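PDB 3UP8: putative 2,5-diketo-D-gluconic acid reductase B from Sinorhizobium meliloti, which probably catalyses the NADPH-dependent reduction of small carbonyl compounds such as methylglyoxal, as a member of the aldo/keto reductase family. Local coordinates for residues A32-L37 / D89-T94; H63-Q68 / T178-Y183; L203-A208 / R237-Q242. All blocks are in the same frame, centred on the assembly; numbering follows the deposited sequence.

Contact 1: residues A32-L37 / D89-T94; sequences ANIPAL and DVFLTT
The aromatic ring of Phe91 has one face turned to Ile34, whose CG2 lies 4.3 Å above the ring plane, displaced toward the rim. Ala32 O, Asn33 O and Pro35 CD all reach the same ring obliquely. Phe91 opens strand 91-96 of the (βα)8 TIM barrel, whereas Ile34 and Pro35 form strand 34-35, half of the short antiparallel hairpin with strand 26-27. In aldo/keto reductases such an N-terminal hairpin closes the bottom of the barrel, and Phe91 is where this lid meets the third barrel strand.

The side chains meet through carbon alone, two backbone carbonyls of 32-37 also approach, and a single ring is thus received by four successive residues. Ile34 touches through CG1, 3.6 Å from CZ of Phe91 at the far end of the ring; its CG2 branch stays farther off. Pro35 holds the near end, its CD packing 3.8 Å from CB of Phe91. The ring is sent toward the hairpin because CG is anti to the backbone N (chi1 -170°). Beyond the two segments, His63 meets the ring edge-to-face, and its ND1 is hydrogen-bonded to Pro35 O, which ties the hairpin to the second barrel strand as well. Asp123 and Leu124 of the next strand, 122-127, also touch Phe91, whose backbone pairs with Val64 and Arg62.

Replacement by alanine takes away the ring against which Ile34 and His63 pack, and would probably open a gap between the lid and the barrel wall. The hairpin backbone, too, comes close to the aromatic carbons: Ala32 O lies just 3.4 Å from CE1 of Phe91.

Contact 2: residues H63-Q68 / T178-Y183; sequences HVDTAQ and TNQVEY
Asp65 presents its carboxylate to two neighbours at once: OD1 forms a salt bridge with NZ of Lys95, while OD2 faces the side-chain amide of Gln180. The amide atom modelled as Gln180 OE1 stands 3.0 Å from Asp65 OD2. Because this amide is probably built turned over, the pair may be a hydrogen bond once the group is turned back. The planes of the carboxylate and the amide are inclined by 50° to each other.

The two residues belong to strands 63-65 and 176-182, the second and sixth strands of the TIM barrel, and so meet across its interior. The CA atoms of Asp65 and Gln180 are 10.6 Å apart, a distance bridged by side chains alone. Each approaches from its own wall: CG of Asp65 is anti to its backbone N (chi1 -178°), and Gln180 takes the same first torsion and then runs on extended (chi2 172°), which carries its amide to the carboxylate.

Lys95, predicted to lower the pKa of the active-site tyrosine, also touches Gln180, and the side chain of Tyr70, the predicted proton donor, comes to about 4 Å from that of Asp65, nearest atoms. The side chain of Gln180 comes within about 4 Å, nearest atoms, of a bound acetate, probably from the crystallisation liquor, which may mark the pocket. Asp65 probably corresponds to the aspartate of the Asp-Tyr-Lys-His tetrad of aldo/keto reductases, its salt bridge being consistent with a role in positioning Lys95. Gln180 probably corresponds to the glutamine that, in relatives, binds the carboxamide of the nicotinamide; its meeting with Asp65 would then place the cofactor site beside the tetrad.

Contact 3: residues L203-A208 / R237-Q242; sequences LTSYYA and RWLVQQ
Leu239 points from the helix toward the barrel wall and rests its CD1 against both Ser205 and Ala208. This is the inner face of helix 231-240 packing on strand 202-206 of the TIM barrel and the loop that follows it, within the connection that leads from the seventh strand to the eighth. CG of Leu239 lies anti to its carbonyl carbon and beside its backbone N (chi1 -65°), and chi2 of 165° then points CD1 at the strand. CD1 meets Ala208 CB at 3.5 Å and lies 3.6 Å from Ser205 OG, and CD2 faces the same hydroxyl from farther off.

Although leucine methyls lie against it, Ser205 OG is hydrogen-bonded to Tyr183 O. Tyr183 also touches Leu239, as does Val247 of the adjoining strand 245-249.

Within 237-242, side chains also bond to one another and to the backbone. Arg237 NE donates to Gln241 OE1 at 2.9 Å, nearly straight, lying in the carbonyl plane on a lone pair. Gln242 curls over Trp238: its NE2 donates to Trp238 O (3.1 Å) and sits 3.4 Å above the centre of the indole ring.

All three contacts are buried, yet they sample different layers of one barrel. Contact 2 lies deepest, within the barrel and beside the predicted active site, and is polar. Contact 1 joins the lid hairpin to the wall through an aromatic ring, and contact 3 joins wall to outer helix through a leucine methyl resting on an alanine and a serine hydroxyl. Strands 63-65 and 91-96 are neighbours, so contacts 1 and 2 share backbone pairing, with Phe91 O 2.9 Å from Val64 N. Strands 176-182 and 202-206 likewise adjoin, and Tyr183 OH, 2.7 Å from Gln242 OE1, links contact 2 to contact 3. Contacts 1 and 3 meet more lightly, where Val240 packs on Ala36.

Contact 1: residues A32-L37 / D89-T94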
ATOM      1  N   ALA A  32     -12.339   4.165   4.607  1.00 20.66           N
ATOM      2  CA  ALA A  32     -12.025   3.072   3.667  1.00 19.98           C
ATOM      3  C   ALA A  32     -11.843   1.649   4.270  1.00 20.73           C
ATOM      4  O   ALA A  32     -11.979   0.642   3.562  1.00 21.49           O
ATOM      5  CB  ALA A  32     -10.802   3.434   2.846  1.00 19.77           C
ATOM      6  N   ASN A  33     -11.478   1.550   5.537  1.00 19.81           N
ATOM      7  CA  ASN A  33     -11.291   0.229   6.168  1.00 19.04           C
ATOM      8  C   ASN A  33     -10.466  -0.781   5.381  1.00 17.73           C
ATOM      9  O   ASN A  33     -10.966  -1.785   4.859  1.00 17.68           O
ATOM     10  CB  ASN A  33     -12.631  -0.366   6.551  1.00 19.65           C
ATOM     11  CG  ASN A  33     -13.279   0.418   7.615  1.00 22.04           C
ATOM     12  OD1 ASN A  33     -12.732   0.543   8.721  1.00 24.60           O
ATOM     13  ND2 ASN A  33     -14.424   1.017   7.293  1.00 24.69           N
ATOM     14  N   ILE A  34      -9.184  -0.498   5.333  1.00 16.87           N
ATOM     15  CA  ILE A  34      -8.269  -1.191   4.472  1.00 16.16           C
ATOM     16  C   ILE A  34      -7.658  -2.319   5.297  1.00 15.90           C
ATOM     17  O   ILE A  34      -7.156  -2.063   6.398  1.00 16.22           O
ATOM     18  CB  ILE A  34      -7.194  -0.219   3.988  1.00 15.92           C
ATOM     19  CG1 ILE A  34      -7.849   0.954   3.236  1.00 16.74           C
ATOM     20  CG2 ILE A  34      -6.139  -0.952   3.125  1.00 15.56           C
ATOM     21  CD1 ILE A  34      -6.872   2.024   2.774  1.00 16.75           C
ATOM     22  N   PRO A  35      -7.716  -3.570   4.788  1.00 15.61           N
ATOM     23  CA  PRO A  35      -7.072  -4.670   5.529  1.00 15.31           C
ATOM     24  C   PRO A  35      -5.579  -4.381   5.768  1.00 15.00           C
ATOM     25  O   PRO A  35      -4.878  -3.985   4.843  1.00 14.52           O
ATOM     26  CB  PRO A  35      -7.268  -5.888   4.609  1.00 14.96           C
ATOM     27  CG  PRO A  35      -8.438  -5.541   3.749  1.00 15.23           C
ATOM     28  CD  PRO A  35      -8.361  -4.042   3.548  1.00 15.30           C
ATOM     29  N   ALA A  36      -5.116  -4.561   7.006  1.00 15.02           N
ATOM     30  CA  ALA A  36      -3.753  -4.151   7.411  1.00 14.78           C
ATOM     31  C   ALA A  36      -2.622  -4.775   6.588  1.00 15.44           C
ATOM     32  O   ALA A  36      -1.554  -4.175   6.448  1.00 15.16           O
ATOM     33  CB  ALA A  36      -3.530  -4.402   8.903  1.00 14.82           C
ATOM     34  N   LEU A  37      -2.850  -5.972   6.050  1.00 15.26           N
ATOM     35  CA  LEU A  37      -1.856  -6.607   5.208  1.00 16.48           C
ATOM     36  C   LEU A  37      -2.438  -6.827   3.823  1.00 16.77           C
ATOM     37  O   LEU A  37      -3.522  -7.387   3.673  1.00 17.29           O
ATOM     38  CB  LEU A  37      -1.375  -7.937   5.811  1.00 16.74           C
ATOM     39  CG  LEU A  37      -0.470  -8.840   4.942  1.00 17.84           C
ATOM     40  CD1 LEU A  37       0.903  -8.209   4.713  1.00 17.60           C
ATOM     41  CD2 LEU A  37      -0.328 -10.198   5.622  1.00 19.48           C
ATOM     42  N   ASP A  89     -15.793  -9.120  -0.998  1.00 23.00           N
ATOM     43  CA  ASP A  89     -14.880  -9.553   0.067  1.00 22.42           C
ATOM     44  C   ASP A  89     -13.425  -9.167  -0.192  1.00 20.90           C
ATOM     45  O   ASP A  89     -12.578  -9.337   0.689  1.00 20.29           O
ATOM     46  CB  ASP A  89     -14.952 -11.075   0.267  1.00 22.82           C
ATOM     47  CG  ASP A  89     -16.299 -11.543   0.813  1.00 24.98           C
ATOM     48  OD1 ASP A  89     -17.104 -10.711   1.293  1.00 27.82           O
ATOM     49  OD2 ASP A  89     -16.539 -12.764   0.762  1.00 28.99           O
ATOM     50  N   VAL A  90     -13.124  -8.685  -1.396  1.00 18.94           N
ATOM     51  CA  VAL A  90     -11.755  -8.292  -1.717  1.00 18.32           C
ATOM     52  C   VAL A  90     -11.658  -6.771  -1.737  1.00 17.51           C
ATOM     53  O   VAL A  90     -12.560  -6.095  -2.221  1.00 17.27           O
ATOM     54  CB  VAL A  90     -11.266  -8.878  -3.068  1.00 19.24           C
ATOM     55  CG1 VAL A  90      -9.847  -8.407  -3.401  1.00 19.65           C
ATOM     56  CG2 VAL A  90     -11.291 -10.415  -3.037  1.00 19.31           C
ATOM     57  N   PHE A  91     -10.566  -6.249  -1.200  1.00 15.92           N
ATOM     58  CA  PHE A  91     -10.269  -4.821  -1.284  1.00 15.16           C
ATOM     59  C   PHE A  91      -9.232  -4.622  -2.381  1.00 14.59           C
ATOM     60  O   PHE A  91      -8.084  -5.060  -2.254  1.00 14.65           O
ATOM     61  CB  PHE A  91      -9.748  -4.305   0.053  1.00 14.68           C
ATOM     62  CG  PHE A  91      -9.650  -2.813   0.119  1.00 13.21           C
ATOM     63  CD1 PHE A  91     -10.630  -2.072   0.759  1.00 12.10           C
ATOM     64  CD2 PHE A  91      -8.590  -2.152  -0.488  1.00 11.99           C
ATOM     65  CE1 PHE A  91     -10.558  -0.661   0.801  1.00 11.72           C
ATOM     66  CE2 PHE A  91      -8.507  -0.756  -0.452  1.00 11.59           C
ATOM     67  CZ  PHE A  91      -9.496  -0.018   0.193  1.00  9.24           C
ATOM     68  N   LEU A  92      -9.639  -3.968  -3.463  1.00 13.86           N
ATOM     69  CA  LEU A  92      -8.793  -3.883  -4.650  1.00 13.41           C
ATOM     70  C   LEU A  92      -8.368  -2.447  -4.907  1.00 12.70           C
ATOM     71  O   LEU A  92      -9.204  -1.569  -5.022  1.00 12.59           O
ATOM     72  CB  LEU A  92      -9.500  -4.500  -5.880  1.00 13.31           C
ATOM     73  CG  LEU A  92      -8.802  -4.405  -7.259  1.00 14.31           C
ATOM     74  CD1 LEU A  92      -7.450  -5.152  -7.327  1.00 13.43           C
ATOM     75  CD2 LEU A  92      -9.728  -4.861  -8.402  1.00 12.52           C
ATOM     76  N   THR A  93      -7.060  -2.230  -5.005  1.00 12.25           N
ATOM     77  CA  THR A  93      -6.496  -0.910  -5.227  1.00 12.43           C
ATOM     78  C   THR A  93      -5.767  -0.860  -6.556  1.00 12.78           C
ATOM     79  O   THR A  93      -4.996  -1.768  -6.860  1.00 12.95           O
ATOM     80  CB  THR A  93      -5.457  -0.618  -4.132  1.00 12.69           C
ATOM     81  OG1 THR A  93      -6.114  -0.648  -2.864  1.00 13.68           O
ATOM     82  CG2 THR A  93      -4.752   0.750  -4.346  1.00 12.94           C
ATOM     83  N   THR A  94      -6.010   0.183  -7.349  1.00 11.80           N
ATOM     84  CA  THR A  94      -5.082   0.503  -8.444  1.00 12.49           C
ATOM     85  C   THR A  94      -4.659   1.971  -8.386  1.00 12.46           C
ATOM     86  O   THR A  94      -5.097   2.720  -7.502  1.00 12.43           O
ATOM     87  CB  THR A  94      -5.579   0.025  -9.855  1.00 12.20           C
ATOM     88  OG1 THR A  94      -4.482   0.052 -10.782  1.00 12.17           O
ATOM     89  CG2 THR A  94      -6.758   0.877 -10.379  1.00 13.56           C
TER

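Contact 2: residues H63-Q68 / T178-Y183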
ATOM      1  N   HIS A  63      -6.761  -8.174   0.414  1.00 17.19           N
ATOM      2  CA  HIS A  63      -6.391  -6.846  -0.028  1.00 15.82           C
ATOM      3  C   HIS A  63      -5.369  -7.085  -1.122  1.00 14.56           C
ATOM      4  O   HIS A  63      -4.376  -7.762  -0.913  1.00 14.05           O
ATOM      5  CB  HIS A  63      -5.835  -6.050   1.174  1.00 14.89           C
ATOM      6  CG  HIS A  63      -5.182  -4.750   0.823  1.00 15.62           C
ATOM      7  ND1 HIS A  63      -4.530  -3.979   1.766  1.00 14.32           N
ATOM      8  CD2 HIS A  63      -5.055  -4.091  -0.353  1.00 15.58           C
ATOM      9  CE1 HIS A  63      -4.028  -2.907   1.183  1.00 17.48           C
ATOM     10  NE2 HIS A  63      -4.341  -2.944  -0.099  1.00 17.36           N
ATOM     11  N   VAL A  64      -5.661  -6.595  -2.321  1.00 13.77           N
ATOM     12  CA  VAL A  64      -4.748  -6.737  -3.448  1.00 13.81           C
ATOM     13  C   VAL A  64      -4.449  -5.351  -4.015  1.00 13.93           C
ATOM     14  O   VAL A  64      -5.371  -4.573  -4.250  1.00 13.62           O
ATOM     15  CB  VAL A  64      -5.329  -7.628  -4.576  1.00 13.21           C
ATOM     16  CG1 VAL A  64      -4.322  -7.748  -5.711  1.00 12.07           C
ATOM     17  CG2 VAL A  64      -5.695  -9.034  -4.036  1.00 13.53           C
ATOM     18  N   ASP A  65      -3.162  -5.069  -4.205  1.00 14.02           N
ATOM     19  CA  ASP A  65      -2.690  -3.763  -4.660  1.00 14.81           C
ATOM     20  C   ASP A  65      -1.939  -3.832  -5.984  1.00 14.60           C
ATOM     21  O   ASP A  65      -0.950  -4.570  -6.124  1.00 15.51           O
ATOM     22  CB  ASP A  65      -1.810  -3.122  -3.584  1.00 15.38           C
ATOM     23  CG  ASP A  65      -1.323  -1.744  -3.977  1.00 16.06           C
ATOM     24  OD1 ASP A  65      -0.342  -1.659  -4.762  1.00 16.98           O
ATOM     25  OD2 ASP A  65      -1.916  -0.756  -3.485  1.00 17.22           O
ATOM     26  N   THR A  66      -2.391  -3.035  -6.953  1.00 14.43           N
ATOM     27  CA  THR A  66      -1.767  -2.982  -8.279  1.00 13.21           C
ATOM     28  C   THR A  66      -1.718  -1.523  -8.785  1.00 13.22           C
ATOM     29  O   THR A  66      -1.991  -0.593  -8.013  1.00 12.69           O
ATOM     30  CB  THR A  66      -2.478  -3.971  -9.258  1.00 13.45           C
ATOM     31  OG1 THR A  66      -1.755  -4.067 -10.494  1.00 13.94           O
ATOM     32  CG2 THR A  66      -3.936  -3.548  -9.515  1.00 14.02           C
ATOM     33  N   ALA A  67      -1.318  -1.321 -10.043  1.00 12.64           N
ATOM     34  CA  ALA A  67      -1.149   0.017 -10.619  1.00 13.28           C
ATOM     35  C   ALA A  67      -1.184  -0.099 -12.127  1.00 13.58           C
ATOM     36  O   ALA A  67      -0.813  -1.128 -12.671  1.00 13.97           O
ATOM     37  CB  ALA A  67       0.177   0.631 -10.189  1.00 12.74           C
ATOM     38  N   GLN A  68      -1.606   0.959 -12.800  1.00 13.90           N
ATOM     39  CA  GLN A  68      -1.567   0.988 -14.261  1.00 14.66           C
ATOM     40  C   GLN A  68      -0.161   0.699 -14.787  1.00 15.58           C
ATOM     41  O   GLN A  68       0.006  -0.126 -15.691  1.00 15.99           O
ATOM     42  CB  GLN A  68      -2.073   2.333 -14.780  1.00 13.98           C
ATOM     43  CG  GLN A  68      -3.567   2.489 -14.622  1.00 12.71           C
ATOM     44  CD  GLN A  68      -4.075   3.908 -14.881  1.00  9.87           C
ATOM     45  OE1 GLN A  68      -3.306   4.837 -15.134  1.00 11.74           O
ATOM     46  NE2 GLN A  68      -5.387   4.059 -14.840  1.00 11.37           N
ATOM     47  N   THR A 178      -5.721   7.374   2.182  1.00 12.99           N
ATOM     48  CA  THR A 178      -4.383   6.894   2.497  1.00 12.85           C
ATOM     49  C   THR A 178      -3.356   7.623   1.649  1.00 13.01           C
ATOM     50  O   THR A 178      -3.678   8.170   0.590  1.00 12.94           O
ATOM     51  CB  THR A 178      -4.253   5.330   2.276  1.00 13.18           C
ATOM     52  OG1 THR A 178      -3.117   4.815   2.989  1.00 13.94           O
ATOM     53  CG2 THR A 178      -4.096   4.977   0.792  1.00 12.54           C
ATOM     54  N   ASN A 179      -2.124   7.642   2.144  1.00 12.69           N
ATOM     55  CA  ASN A 179      -0.950   7.991   1.350  1.00 13.20           C
ATOM     56  C   ASN A 179      -0.024   6.765   1.339  1.00 13.46           C
ATOM     57  O   ASN A 179       0.488   6.336   2.385  1.00 13.44           O
ATOM     58  CB  ASN A 179      -0.237   9.230   1.928  1.00 12.88           C
ATOM     59  CG  ASN A 179       0.927   9.709   1.054  1.00 13.85           C
ATOM     60  OD1 ASN A 179       1.024   9.369  -0.128  1.00 13.17           O
ATOM     61  ND2 ASN A 179       1.819  10.490   1.643  1.00 14.13           N
ATOM     62  N   GLN A 180       0.156   6.196   0.155  1.00 12.66           N
ATOM     63  CA  GLN A 180       0.994   5.039  -0.004  1.00 12.86           C
ATOM     64  C   GLN A 180       2.414   5.503  -0.286  1.00 12.75           C
ATOM     65  O   GLN A 180       2.676   6.206  -1.269  1.00 12.39           O
ATOM     66  CB  GLN A 180       0.482   4.109  -1.116  1.00 12.19           C
ATOM     67  CG  GLN A 180       1.376   2.882  -1.283  1.00 12.49           C
ATOM     68  CD  GLN A 180       0.829   1.836  -2.240  1.00 13.07           C
ATOM     69  OE1 GLN A 180      -0.371   1.516  -2.232  1.00 13.64           O
ATOM     70  NE2 GLN A 180       1.718   1.267  -3.052  1.00 11.53           N
ATOM     71  N   VAL A 181       3.315   5.123   0.613  1.00 13.01           N
ATOM     72  CA  VAL A 181       4.706   5.560   0.576  1.00 12.95           C
ATOM     73  C   VAL A 181       5.651   4.411   0.938  1.00 14.10           C
ATOM     74  O   VAL A 181       5.243   3.426   1.556  1.00 13.00           O
ATOM     75  CB  VAL A 181       4.969   6.713   1.573  1.00 13.60           C
ATOM     76  CG1 VAL A 181       4.145   7.969   1.201  1.00 13.17           C
ATOM     77  CG2 VAL A 181       4.693   6.278   3.024  1.00 13.43           C
ATOM     78  N   GLU A 182       6.908   4.551   0.518  1.00 13.70           N
ATOM     79  CA  GLU A 182       7.984   3.647   0.945  1.00 14.37           C
ATOM     80  C   GLU A 182       8.130   3.761   2.454  1.00 13.94           C
ATOM     81  O   GLU A 182       8.250   4.854   2.976  1.00 14.15           O
ATOM     82  CB  GLU A 182       9.297   4.068   0.289  1.00 13.56           C
ATOM     83  CG  GLU A 182      10.458   3.183   0.644  1.00 15.73           C
ATOM     84  CD  GLU A 182      11.733   3.582  -0.061  1.00 16.78           C
ATOM     85  OE1 GLU A 182      11.664   4.266  -1.099  1.00 17.26           O
ATOM     86  OE2 GLU A 182      12.808   3.197   0.437  1.00 18.53           O
ATOM     87  N   TYR A 183       8.090   2.635   3.159  1.00 14.76           N
ATOM     88  CA  TYR A 183       8.237   2.666   4.614  1.00 15.13           C
ATOM     89  C   TYR A 183       8.782   1.319   5.089  1.00 15.95           C
ATOM     90  O   TYR A 183       8.204   0.268   4.816  1.00 15.47           O
ATOM     91  CB  TYR A 183       6.900   3.003   5.287  1.00 15.15           C
ATOM     92  CG  TYR A 183       6.987   3.353   6.763  1.00 15.56           C
ATOM     93  CD1 TYR A 183       8.152   3.882   7.322  1.00 14.96           C
ATOM     94  CD2 TYR A 183       5.880   3.158   7.601  1.00 17.48           C
ATOM     95  CE1 TYR A 183       8.218   4.204   8.695  1.00 17.10           C
ATOM     96  CE2 TYR A 183       5.930   3.482   8.963  1.00 16.86           C
ATOM     97  CZ  TYR A 183       7.093   4.004   9.493  1.00 17.44           C
ATOM     98  OH  TYR A 183       7.109   4.301  10.841  1.00 20.58           O
TER

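Contact 3: residues L203-A208 / R237-Q242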
ATOM      1  N   LEU A 203      -1.366   5.472   6.390  1.00 15.97           N
ATOM      2  CA  LEU A 203      -0.191   5.326   5.585  1.00 16.63           C
ATOM      3  C   LEU A 203      -0.140   3.880   5.091  1.00 16.70           C
ATOM      4  O   LEU A 203      -0.245   2.926   5.884  1.00 17.18           O
ATOM      5  CB  LEU A 203       1.029   5.656   6.436  1.00 17.62           C
ATOM      6  CG  LEU A 203       2.392   5.718   5.777  1.00 18.65           C
ATOM      7  CD1 LEU A 203       3.327   6.553   6.654  1.00 18.07           C
ATOM      8  CD2 LEU A 203       2.949   4.314   5.552  1.00 20.78           C
ATOM      9  N   THR A 204      -0.005   3.711   3.782  1.00 15.70           N
ATOM     10  CA  THR A 204       0.239   2.391   3.255  1.00 15.46           C
ATOM     11  C   THR A 204       1.715   2.221   2.893  1.00 15.47           C
ATOM     12  O   THR A 204       2.249   2.973   2.090  1.00 15.16           O
ATOM     13  CB  THR A 204      -0.648   2.076   2.056  1.00 15.34           C
ATOM     14  OG1 THR A 204      -2.017   2.173   2.458  1.00 14.61           O
ATOM     15  CG2 THR A 204      -0.370   0.641   1.556  1.00 14.69           C
ATOM     16  N   SER A 205       2.346   1.213   3.490  1.00 15.13           N
ATOM     17  CA  SER A 205       3.774   0.943   3.300  1.00 15.28           C
ATOM     18  C   SER A 205       4.062   0.033   2.109  1.00 15.18           C
ATOM     19  O   SER A 205       3.424  -1.014   1.960  1.00 14.89           O
ATOM     20  CB  SER A 205       4.337   0.279   4.564  1.00 15.73           C
ATOM     21  OG  SER A 205       5.569  -0.365   4.278  1.00 17.15           O
ATOM     22  N   TYR A 206       5.027   0.434   1.278  1.00 14.30           N
ATOM     23  CA  TYR A 206       5.674  -0.493   0.347  1.00 15.08           C
ATOM     24  C   TYR A 206       7.179  -0.584   0.642  1.00 15.47           C
ATOM     25  O   TYR A 206       7.742   0.285   1.329  1.00 15.07           O
ATOM     26  CB  TYR A 206       5.388  -0.179  -1.138  1.00 14.43           C
ATOM     27  CG  TYR A 206       5.952   1.127  -1.689  1.00 14.38           C
ATOM     28  CD1 TYR A 206       7.285   1.219  -2.090  1.00 14.44           C
ATOM     29  CD2 TYR A 206       5.138   2.251  -1.843  1.00 13.72           C
ATOM     30  CE1 TYR A 206       7.805   2.409  -2.612  1.00 15.88           C
ATOM     31  CE2 TYR A 206       5.649   3.448  -2.368  1.00 16.46           C
ATOM     32  CZ  TYR A 206       6.983   3.511  -2.751  1.00 14.38           C
ATOM     33  OH  TYR A 206       7.510   4.668  -3.276  1.00 15.10           O
ATOM     34  N   TYR A 207       7.802  -1.646   0.126  1.00 15.98           N
ATOM     35  CA  TYR A 207       9.239  -1.947   0.317  1.00 17.03           C
ATOM     36  C   TYR A 207       9.601  -2.234   1.777  1.00 17.57           C
ATOM     37  O   TYR A 207      10.675  -1.850   2.245  1.00 17.47           O
ATOM     38  CB  TYR A 207      10.147  -0.831  -0.234  1.00 16.92           C
ATOM     39  CG  TYR A 207      10.851  -1.191  -1.525  1.00 18.52           C
ATOM     40  CD1 TYR A 207      10.850  -0.311  -2.603  1.00 20.42           C
ATOM     41  CD2 TYR A 207      11.531  -2.409  -1.664  1.00 20.68           C
ATOM     42  CE1 TYR A 207      11.498  -0.635  -3.794  1.00 20.98           C
ATOM     43  CE2 TYR A 207      12.179  -2.744  -2.853  1.00 21.48           C
ATOM     44  CZ  TYR A 207      12.151  -1.841  -3.918  1.00 22.79           C
ATOM     45  OH  TYR A 207      12.760  -2.148  -5.109  1.00 20.96           O
ATOM     46  N   ALA A 208       8.698  -2.899   2.485  1.00 18.43           N
ATOM     47  CA  ALA A 208       8.933  -3.319   3.877  1.00 19.87           C
ATOM     48  C   ALA A 208      10.297  -4.010   4.081  1.00 20.78           C
ATOM     49  O   ALA A 208      10.930  -3.825   5.116  1.00 21.53           O
ATOM     50  CB  ALA A 208       7.813  -4.226   4.344  1.00 19.10           C
ATOM     51  N   ARG A 237       5.777  -6.905  11.123  1.00 20.30           N
ATOM     52  CA  ARG A 237       5.085  -6.681  12.381  1.00 19.98           C
ATOM     53  C   ARG A 237       5.309  -5.268  12.901  1.00 19.60           C
ATOM     54  O   ARG A 237       4.380  -4.645  13.391  1.00 19.52           O
ATOM     55  CB  ARG A 237       5.479  -7.737  13.431  1.00 20.10           C
ATOM     56  CG  ARG A 237       4.803  -7.568  14.789  1.00 19.85           C
ATOM     57  CD  ARG A 237       3.302  -7.911  14.730  1.00 19.70           C
ATOM     58  NE  ARG A 237       2.529  -7.166  15.722  1.00 21.24           N
ATOM     59  CZ  ARG A 237       1.217  -7.306  15.917  1.00 23.43           C
ATOM     60  NH1 ARG A 237       0.517  -8.185  15.201  1.00 21.48           N
ATOM     61  NH2 ARG A 237       0.603  -6.577  16.847  1.00 23.23           N
ATOM     62  N   TRP A 238       6.533  -4.752  12.774  1.00 19.52           N
ATOM     63  CA  TRP A 238       6.849  -3.413  13.265  1.00 19.60           C
ATOM     64  C   TRP A 238       5.982  -2.363  12.559  1.00 19.72           C
ATOM     65  O   TRP A 238       5.557  -1.368  13.167  1.00 20.07           O
ATOM     66  CB  TRP A 238       8.333  -3.099  13.046  1.00 19.61           C
ATOM     67  CG  TRP A 238       8.699  -1.672  13.343  1.00 19.71           C
ATOM     68  CD1 TRP A 238       8.821  -1.099  14.582  1.00 22.27           C
ATOM     69  CD2 TRP A 238       9.020  -0.639  12.392  1.00 19.06           C
ATOM     70  NE1 TRP A 238       9.171   0.231  14.460  1.00 21.85           N
ATOM     71  CE2 TRP A 238       9.310   0.533  13.128  1.00 20.42           C
ATOM     72  CE3 TRP A 238       9.088  -0.593  10.990  1.00 20.87           C
ATOM     73  CZ2 TRP A 238       9.673   1.746  12.510  1.00 20.79           C
ATOM     74  CZ3 TRP A 238       9.446   0.625  10.369  1.00 19.67           C
ATOM     75  CH2 TRP A 238       9.732   1.771  11.134  1.00 19.12           C
ATOM     76  N   LEU A 239       5.734  -2.591  11.269  1.00 19.28           N
ATOM     77  CA  LEU A 239       4.833  -1.724  10.499  1.00 19.46           C
ATOM     78  C   LEU A 239       3.381  -1.858  10.956  1.00 20.09           C
ATOM     79  O   LEU A 239       2.733  -0.882  11.327  1.00 20.10           O
ATOM     80  CB  LEU A 239       4.968  -2.045   9.001  1.00 19.27           C
ATOM     81  CG  LEU A 239       6.358  -1.723   8.424  1.00 16.66           C
ATOM     82  CD1 LEU A 239       6.554  -2.391   7.071  1.00 16.55           C
ATOM     83  CD2 LEU A 239       6.545  -0.221   8.303  1.00 17.52           C
ATOM     84  N   VAL A 240       2.895  -3.095  10.965  1.00 20.70           N
ATOM     85  CA  VAL A 240       1.486  -3.389  11.154  1.00 21.56           C
ATOM     86  C   VAL A 240       1.048  -3.104  12.596  1.00 21.66           C
ATOM     87  O   VAL A 240      -0.127  -2.832  12.859  1.00 21.32           O
ATOM     88  CB  VAL A 240       1.203  -4.829  10.652  1.00 22.08           C
ATOM     89  CG1 VAL A 240       1.030  -5.838  11.799  1.00 20.73           C
ATOM     90  CG2 VAL A 240       0.056  -4.835   9.681  1.00 23.36           C
ATOM     91  N   GLN A 241       2.015  -3.120  13.516  1.00 21.44           N
ATOM     92  CA  GLN A 241       1.773  -2.784  14.922  1.00 21.54           C
ATOM     93  C   GLN A 241       1.655  -1.274  15.153  1.00 21.47           C
ATOM     94  O   GLN A 241       1.143  -0.839  16.183  1.00 21.83           O
ATOM     95  CB  GLN A 241       2.887  -3.374  15.809  1.00 21.89           C
ATOM     96  CG  GLN A 241       2.614  -3.318  17.317  1.00 20.59           C
ATOM     97  CD  GLN A 241       3.519  -4.263  18.101  1.00 20.98           C
ATOM     98  OE1 GLN A 241       3.691  -5.434  17.740  1.00 21.25           O
ATOM     99  NE2 GLN A 241       4.089  -3.761  19.178  1.00 21.69           N
ATOM    100  N   GLN A 242       2.124  -0.466  14.208  1.00 21.20           N
ATOM    101  CA  GLN A 242       1.961   0.985  14.324  1.00 20.74           C
ATOM    102  C   GLN A 242       0.535   1.405  13.986  1.00 21.31           C
ATOM    103  O   GLN A 242      -0.056   0.894  13.012  1.00 20.62           O
ATOM    104  CB  GLN A 242       2.907   1.703  13.388  1.00 20.98           C
ATOM    105  CG  GLN A 242       4.327   1.748  13.857  1.00 20.45           C
ATOM    106  CD  GLN A 242       5.237   2.348  12.820  1.00 20.85           C
ATOM    107  OE1 GLN A 242       5.153   3.537  12.514  1.00 23.55           O
ATOM    108  NE2 GLN A 242       6.138   1.536  12.293  1.00 19.82           N
TER